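Local structure of thioesterase (Xanthomonas campestris pv. campestris, 2FUJ) at residues A[17-20]-A[21-24]; A[36-39]-A[40-43]. The protein is a tetrameric hotdog-fold protein that probably hydrolyses fatty acyl-CoA thioesters. One frame throughout, in Å; residues are numbered along the deposited sequence.

In the fold
Contact 1 lies in the loop between strand 9-15 and helix 30-47, far from the centre of the chain; contact 2 is midway along that helix, the sausage that the antiparallel sheet wraps in a hotdog fold. Their centres are about 18 Å apart, yet D21 OD1 and Y36 OH, probably hydrogen-bonded at 2.6 Å, join loop to helix. Both are mostly buried. The second and third subunits both pack against contact 1, where the bonding turns on one carboxylate and a tight turn. Contact 2 has regular helical bonds; L37 and A40 face the sheet, while E39 and R43 form a salt bridge on the side met by the third subunit.

Contact 1 of 2, residues A[17-20]-A[21-24]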
ATOM      1  N   VAL A  17     -10.416  -7.613   5.698  1.00 12.83           N
ATOM      2  CA  VAL A  17     -10.107  -6.925   4.452  1.00 15.01           C
ATOM      3  C   VAL A  17     -10.365  -5.439   4.694  1.00 15.84           C
ATOM      4  O   VAL A  17     -11.251  -5.080   5.472  1.00 20.04           O
ATOM      5  CB  VAL A  17     -11.007  -7.418   3.289  1.00 13.52           C
ATOM      6  CG1 VAL A  17     -10.863  -6.504   2.077  1.00 16.47           C
ATOM      7  CG2 VAL A  17     -10.614  -8.824   2.906  1.00 15.74           C
ATOM      8  N   ARG A  18      -9.588  -4.584   4.037  1.00 13.93           N
ATOM      9  CA  ARG A  18      -9.745  -3.144   4.177  1.00 14.10           C
ATOM     10  C   ARG A  18     -10.275  -2.577   2.869  1.00 13.43           C
ATOM     11  O   ARG A  18     -10.018  -3.117   1.800  1.00 13.13           O
ATOM     12  CB  ARG A  18      -8.407  -2.484   4.518  1.00 11.99           C
ATOM     13  CG  ARG A  18      -7.862  -2.782   5.899  1.00 14.88           C
ATOM     14  CD  ARG A  18      -6.459  -2.224   6.021  1.00 13.72           C
ATOM     15  NE  ARG A  18      -5.784  -2.630   7.252  1.00 12.22           N
ATOM     16  CZ  ARG A  18      -4.506  -2.380   7.510  1.00 10.92           C
ATOM     17  NH1 ARG A  18      -3.766  -1.725   6.626  1.00 14.97           N
ATOM     18  NH2 ARG A  18      -3.964  -2.781   8.649  1.00 10.71           N
ATOM     19  N   TRP A  19     -11.021  -1.483   2.965  1.00 13.97           N
ATOM     20  CA  TRP A  19     -11.598  -0.854   1.792  1.00 14.63           C
ATOM     21  C   TRP A  19     -10.496  -0.485   0.796  1.00 14.22           C
ATOM     22  O   TRP A  19     -10.661  -0.654  -0.413  1.00 15.19           O
ATOM     23  CB  TRP A  19     -12.391   0.391   2.210  1.00 16.76           C
ATOM     24  CG  TRP A  19     -13.189   1.003   1.112  1.00 17.62           C
ATOM     25  CD1 TRP A  19     -14.404   0.595   0.646  1.00 16.35           C
ATOM     26  CD2 TRP A  19     -12.805   2.120   0.311  1.00 17.70           C
ATOM     27  NE1 TRP A  19     -14.802   1.393  -0.402  1.00 19.39           N
ATOM     28  CE2 TRP A  19     -13.836   2.340  -0.625  1.00 18.72           C
ATOM     29  CE3 TRP A  19     -11.687   2.960   0.294  1.00 17.70           C
ATOM     30  CZ2 TRP A  19     -13.779   3.367  -1.572  1.00 19.88           C
ATOM     31  CZ3 TRP A  19     -11.633   3.975  -0.647  1.00 18.81           C
ATOM     32  CH2 TRP A  19     -12.671   4.170  -1.564  1.00 18.57           C
ATOM     33  N   ARG A  20      -9.381   0.024   1.313  1.00 13.80           N
ATOM     34  CA  ARG A  20      -8.237   0.415   0.482  1.00 15.31           C
ATOM     35  C   ARG A  20      -7.602  -0.775  -0.253  1.00 15.21           C
ATOM     36  O   ARG A  20      -6.793  -0.584  -1.162  1.00 14.51           O
ATOM     37  CB  ARG A  20      -7.185   1.112   1.361  1.00 18.21           C
ATOM     38  CG  ARG A  20      -5.815   1.314   0.730  1.00 21.87           C
ATOM     39  CD  ARG A  20      -5.878   2.226  -0.484  1.00 21.91           C
ATOM     40  NE  ARG A  20      -4.626   2.226  -1.227  1.00 23.41           N
ATOM     41  CZ  ARG A  20      -4.545   2.317  -2.551  1.00 23.34           C
ATOM     42  NH1 ARG A  20      -5.644   2.424  -3.283  1.00 25.64           N
ATOM     43  NH2 ARG A  20      -3.363   2.258  -3.148  1.00 25.06           N
ATOM     44  N   ASP A  21      -7.965  -1.995   0.145  1.00 14.23           N
ATOM     45  CA  ASP A  21      -7.417  -3.197  -0.482  1.00 14.35           C
ATOM     46  C   ASP A  21      -7.891  -3.324  -1.922  1.00 14.94           C
ATOM     47  O   ASP A  21      -7.239  -3.960  -2.744  1.00 15.20           O
ATOM     48  CB  ASP A  21      -7.837  -4.456   0.288  1.00 13.05           C
ATOM     49  CG  ASP A  21      -7.072  -4.647   1.595  1.00 13.66           C
ATOM     50  OD1 ASP A  21      -7.471  -5.534   2.370  1.00 13.28           O
ATOM     51  OD2 ASP A  21      -6.083  -3.937   1.849  1.00 13.44           O
ATOM     52  N   MET A  22      -9.040  -2.729  -2.222  1.00 15.77           N
ATOM     53  CA  MET A  22      -9.576  -2.802  -3.572  1.00 16.02           C
ATOM     54  C   MET A  22      -8.895  -1.809  -4.505  1.00 15.66           C
ATOM     55  O   MET A  22      -8.342  -0.804  -4.065  1.00 17.75           O
ATOM     56  CB  MET A  22     -11.090  -2.539  -3.565  1.00 16.77           C
ATOM     57  CG  MET A  22     -11.906  -3.536  -2.729  1.00 14.31           C
ATOM     58  SD  MET A  22     -13.705  -3.349  -2.963  1.00  8.82           S
ATOM     59  CE  MET A  22     -14.002  -1.806  -2.101  1.00 16.64           C
ATOM     60  N   ASP A  23      -8.923  -2.106  -5.796  1.00 16.13           N
ATOM     61  CA  ASP A  23      -8.343  -1.208  -6.779  1.00 16.37           C
ATOM     62  C   ASP A  23      -9.472  -0.577  -7.590  1.00 18.08           C
ATOM     63  O   ASP A  23     -10.653  -0.810  -7.316  1.00 16.28           O
ATOM     64  CB  ASP A  23      -7.347  -1.952  -7.678  1.00 17.35           C
ATOM     65  CG  ASP A  23      -7.967  -3.133  -8.394  1.00 17.48           C
ATOM     66  OD1 ASP A  23      -7.229  -4.097  -8.698  1.00 19.76           O
ATOM     67  OD2 ASP A  23      -9.178  -3.098  -8.671  1.00 17.14           O
ATOM     68  N   SER A  24      -9.113   0.227  -8.581  1.00 15.30           N
ATOM     69  CA  SER A  24     -10.111   0.908  -9.394  1.00 18.29           C
ATOM     70  C   SER A  24     -11.082  -0.013 -10.135  1.00 18.09           C
ATOM     71  O   SER A  24     -12.101   0.443 -10.660  1.00 19.92           O
ATOM     72  CB  SER A  24      -9.412   1.824 -10.394  1.00 18.02           C
ATOM     73  OG  SER A  24      -8.465   1.092 -11.155  1.00 21.97           O
TER
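D21 OD1 is gripped by three groups: the backbone N of R18, probably the hydroxyl of Y36 on helix 30-47 and, in a salt bridge, NH2 of R18 from the third subunit. The bond from R18 N to D21 OD1 is 2.9 Å long and almost straight (176°), but the donor stands well above the carboxylate plane, 68° out of it. The carboxylate gets there by turning back over its own turn, CG lying beside the backbone N of D21 and opposite its carbonyl carbon (chi1 -75°). V17 slants across the carboxylate, its CG1 methyl 3.5 Å from D21 OD1, and on the flank of the group R18 CB comes within 3.8 Å of D21 OD2. The backbone answers in the other direction: D21 N donates to R18 O at 2.9 Å, and R18 and D21 are thus tied twice, once through a side chain and once through the main chain. One residue on, M22 N bonds to W19 O at 3.2 Å, continuing the short 3-10 turn. M22 bends at its last torsion and brings CE beside the pyrrole part of the W19 indole, 3.7 Å from W19 CD1, the two side chains crossing at about a right angle. W74 meets W19 edge-to-face and also packs on M22. R20 points away from this turn; its NH1 bonds to M22 O of the second subunit. The turn sits between strand 9-15 and the hotdog helix and meets two other copies of the protein. With partners from the turn, the helix and another chain, D21 OD1 probably couples the shape of the loop to helix 30-47 and to the tetramer.

Contact 2 of 2, residues A[36-39]-A[40-43]; sequences YLEE and ARVR
R41 folds its guanidinium back over the preceding turn of helix 30-47, one face over E38 CA, which sits off toward the rim of the group, 3.8 Å from R41 CZ. A bend at chi3 (-55°) lays the group down there, while R41 NH2 comes to 4.1 Å from E38 CB. The E38 carboxylate reaches elsewhere, to N29 of the fourth subunit. E39 and R43, four residues apart, are joined by a salt bridge: R43 NE donates to E39 OE2 at 2.7 Å, nearly straight (172°), in the guanidinium plane and onto the anti lone pair of the oxygen. The two planar groups are turned 61° against each other. Water 1 also gives a proton to E39 OE2, at 2.6 Å, and accepts a weak bond from R43 NH2. The main chain keeps its regular i to i+4 bonds, among them R43 N to E39 O at 2.8 Å. L37 and A40 pack on strand 78-87. In the third subunit W74 donates to E39 OE2 and the backbone N of W19 to E39 OE1. The E39-R43 pair continues across the interface to D77 of that subunit, salt-bridged to R43 NH2, and R43 probably offsets the charge of the buried E39 carboxylate.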
ATOM      1  N   TYR A  36      -1.845 -10.755   2.334  1.00 10.03           N
ATOM      2  CA  TYR A  36      -2.693 -11.527   3.241  1.00 10.00           C
ATOM      3  C   TYR A  36      -1.926 -12.780   3.658  1.00 10.54           C
ATOM      4  O   TYR A  36      -1.978 -13.206   4.810  1.00 12.34           O
ATOM      5  CB  TYR A  36      -3.992 -11.961   2.556  1.00  8.99           C
ATOM      6  CG  TYR A  36      -4.923 -10.844   2.155  1.00  8.35           C
ATOM      7  CD1 TYR A  36      -5.008  -9.672   2.909  1.00 10.32           C
ATOM      8  CD2 TYR A  36      -5.756 -10.977   1.051  1.00 10.91           C
ATOM      9  CE1 TYR A  36      -5.905  -8.660   2.567  1.00 12.06           C
ATOM     10  CE2 TYR A  36      -6.659  -9.974   0.700  1.00 10.54           C
ATOM     11  CZ  TYR A  36      -6.729  -8.818   1.464  1.00 10.89           C
ATOM     12  OH  TYR A  36      -7.624  -7.831   1.125  1.00 11.92           O
ATOM     13  N   LEU A  37      -1.212 -13.367   2.705  1.00 10.72           N
ATOM     14  CA  LEU A  37      -0.442 -14.573   2.982  1.00 11.49           C
ATOM     15  C   LEU A  37       0.697 -14.263   3.937  1.00 12.08           C
ATOM     16  O   LEU A  37       1.056 -15.074   4.791  1.00 12.39           O
ATOM     17  CB  LEU A  37       0.095 -15.157   1.675  1.00 12.24           C
ATOM     18  CG  LEU A  37      -0.997 -15.611   0.711  1.00 13.12           C
ATOM     19  CD1 LEU A  37      -0.381 -16.069  -0.599  1.00 14.98           C
ATOM     20  CD2 LEU A  37      -1.797 -16.733   1.356  1.00 15.31           C
ATOM     21  N   GLU A  38       1.267 -13.072   3.786  1.00 10.47           N
ATOM     22  CA  GLU A  38       2.351 -12.634   4.645  1.00 12.03           C
ATOM     23  C   GLU A  38       1.846 -12.490   6.081  1.00 12.65           C
ATOM     24  O   GLU A  38       2.434 -13.040   7.013  1.00 13.12           O
ATOM     25  CB  GLU A  38       2.877 -11.294   4.128  1.00 15.13           C
ATOM     26  CG  GLU A  38       3.971 -10.654   4.939  1.00 17.44           C
ATOM     27  CD  GLU A  38       4.332  -9.294   4.374  1.00 14.30           C
ATOM     28  OE1 GLU A  38       3.536  -8.347   4.548  1.00 16.38           O
ATOM     29  OE2 GLU A  38       5.395  -9.177   3.734  1.00 17.40           O
ATOM     30  N   GLU A  39       0.744 -11.763   6.254  1.00 12.80           N
ATOM     31  CA  GLU A  39       0.181 -11.556   7.587  1.00 13.19           C
ATOM     32  C   GLU A  39      -0.097 -12.892   8.269  1.00 14.62           C
ATOM     33  O   GLU A  39       0.214 -13.077   9.442  1.00 14.66           O
ATOM     34  CB  GLU A  39      -1.112 -10.741   7.503  1.00 15.41           C
ATOM     35  CG  GLU A  39      -1.622 -10.217   8.854  1.00 15.58           C
ATOM     36  CD  GLU A  39      -0.630  -9.297   9.553  1.00 16.95           C
ATOM     37  OE1 GLU A  39       0.215  -8.689   8.862  1.00 16.34           O
ATOM     38  OE2 GLU A  39      -0.704  -9.171  10.798  1.00 16.75           O
ATOM     39  N   ALA A  40      -0.680 -13.827   7.527  1.00 13.76           N
ATOM     40  CA  ALA A  40      -0.982 -15.142   8.085  1.00 15.04           C
ATOM     41  C   ALA A  40       0.292 -15.834   8.566  1.00 16.13           C
ATOM     42  O   ALA A  40       0.314 -16.412   9.645  1.00 17.19           O
ATOM     43  CB  ALA A  40      -1.698 -16.012   7.043  1.00 14.62           C
ATOM     44  N   ARG A  41       1.360 -15.765   7.776  1.00 15.90           N
ATOM     45  CA  ARG A  41       2.611 -16.406   8.181  1.00 18.72           C
ATOM     46  C   ARG A  41       3.202 -15.845   9.475  1.00 21.95           C
ATOM     47  O   ARG A  41       3.645 -16.602  10.346  1.00 22.79           O
ATOM     48  CB  ARG A  41       3.663 -16.304   7.076  1.00 18.63           C
ATOM     49  CG  ARG A  41       3.338 -17.076   5.819  1.00 19.68           C
ATOM     50  CD  ARG A  41       4.605 -17.356   5.020  1.00 20.38           C
ATOM     51  NE  ARG A  41       5.334 -16.130   4.713  1.00 20.99           N
ATOM     52  CZ  ARG A  41       4.989 -15.271   3.758  1.00 18.28           C
ATOM     53  NH1 ARG A  41       3.923 -15.501   3.002  1.00 14.75           N
ATOM     54  NH2 ARG A  41       5.712 -14.176   3.563  1.00 16.41           N
ATOM     55  N   VAL A  42       3.222 -14.520   9.604  1.00 22.21           N
ATOM     56  CA  VAL A  42       3.783 -13.899  10.803  1.00 23.86           C
ATOM     57  C   VAL A  42       2.851 -13.964  12.018  1.00 25.42           C
ATOM     58  O   VAL A  42       3.312 -14.047  13.162  1.00 26.35           O
ATOM     59  CB  VAL A  42       4.201 -12.423  10.521  1.00 22.94           C
ATOM     60  CG1 VAL A  42       5.159 -12.381   9.337  1.00 22.70           C
ATOM     61  CG2 VAL A  42       2.983 -11.564  10.240  1.00 22.55           C
ATOM     62  N   ARG A  43       1.545 -13.920  11.784  1.00 26.68           N
ATOM     63  CA  ARG A  43       0.591 -14.013  12.886  1.00 28.48           C
ATOM     64  C   ARG A  43       0.699 -15.436  13.423  1.00 31.15           C
ATOM     65  O   ARG A  43       0.439 -15.692  14.601  1.00 31.90           O
ATOM     66  CB  ARG A  43      -0.832 -13.742  12.389  1.00 28.65           C
ATOM     67  CG  ARG A  43      -1.134 -12.271  12.115  1.00 27.83           C
ATOM     68  CD  ARG A  43      -1.479 -11.517  13.389  1.00 30.77           C
ATOM     69  NE  ARG A  43      -1.680 -10.085  13.160  1.00 31.34           N
ATOM     70  CZ  ARG A  43      -2.207  -9.250  14.051  1.00 31.01           C
ATOM     71  NH1 ARG A  43      -2.593  -9.709  15.234  1.00 31.09           N
ATOM     72  NH2 ARG A  43      -2.346  -7.958  13.764  1.00 31.54           N
TER
HETATM   73  O   HOH W   1      -3.153  -8.260  11.006  1.00 50.94           O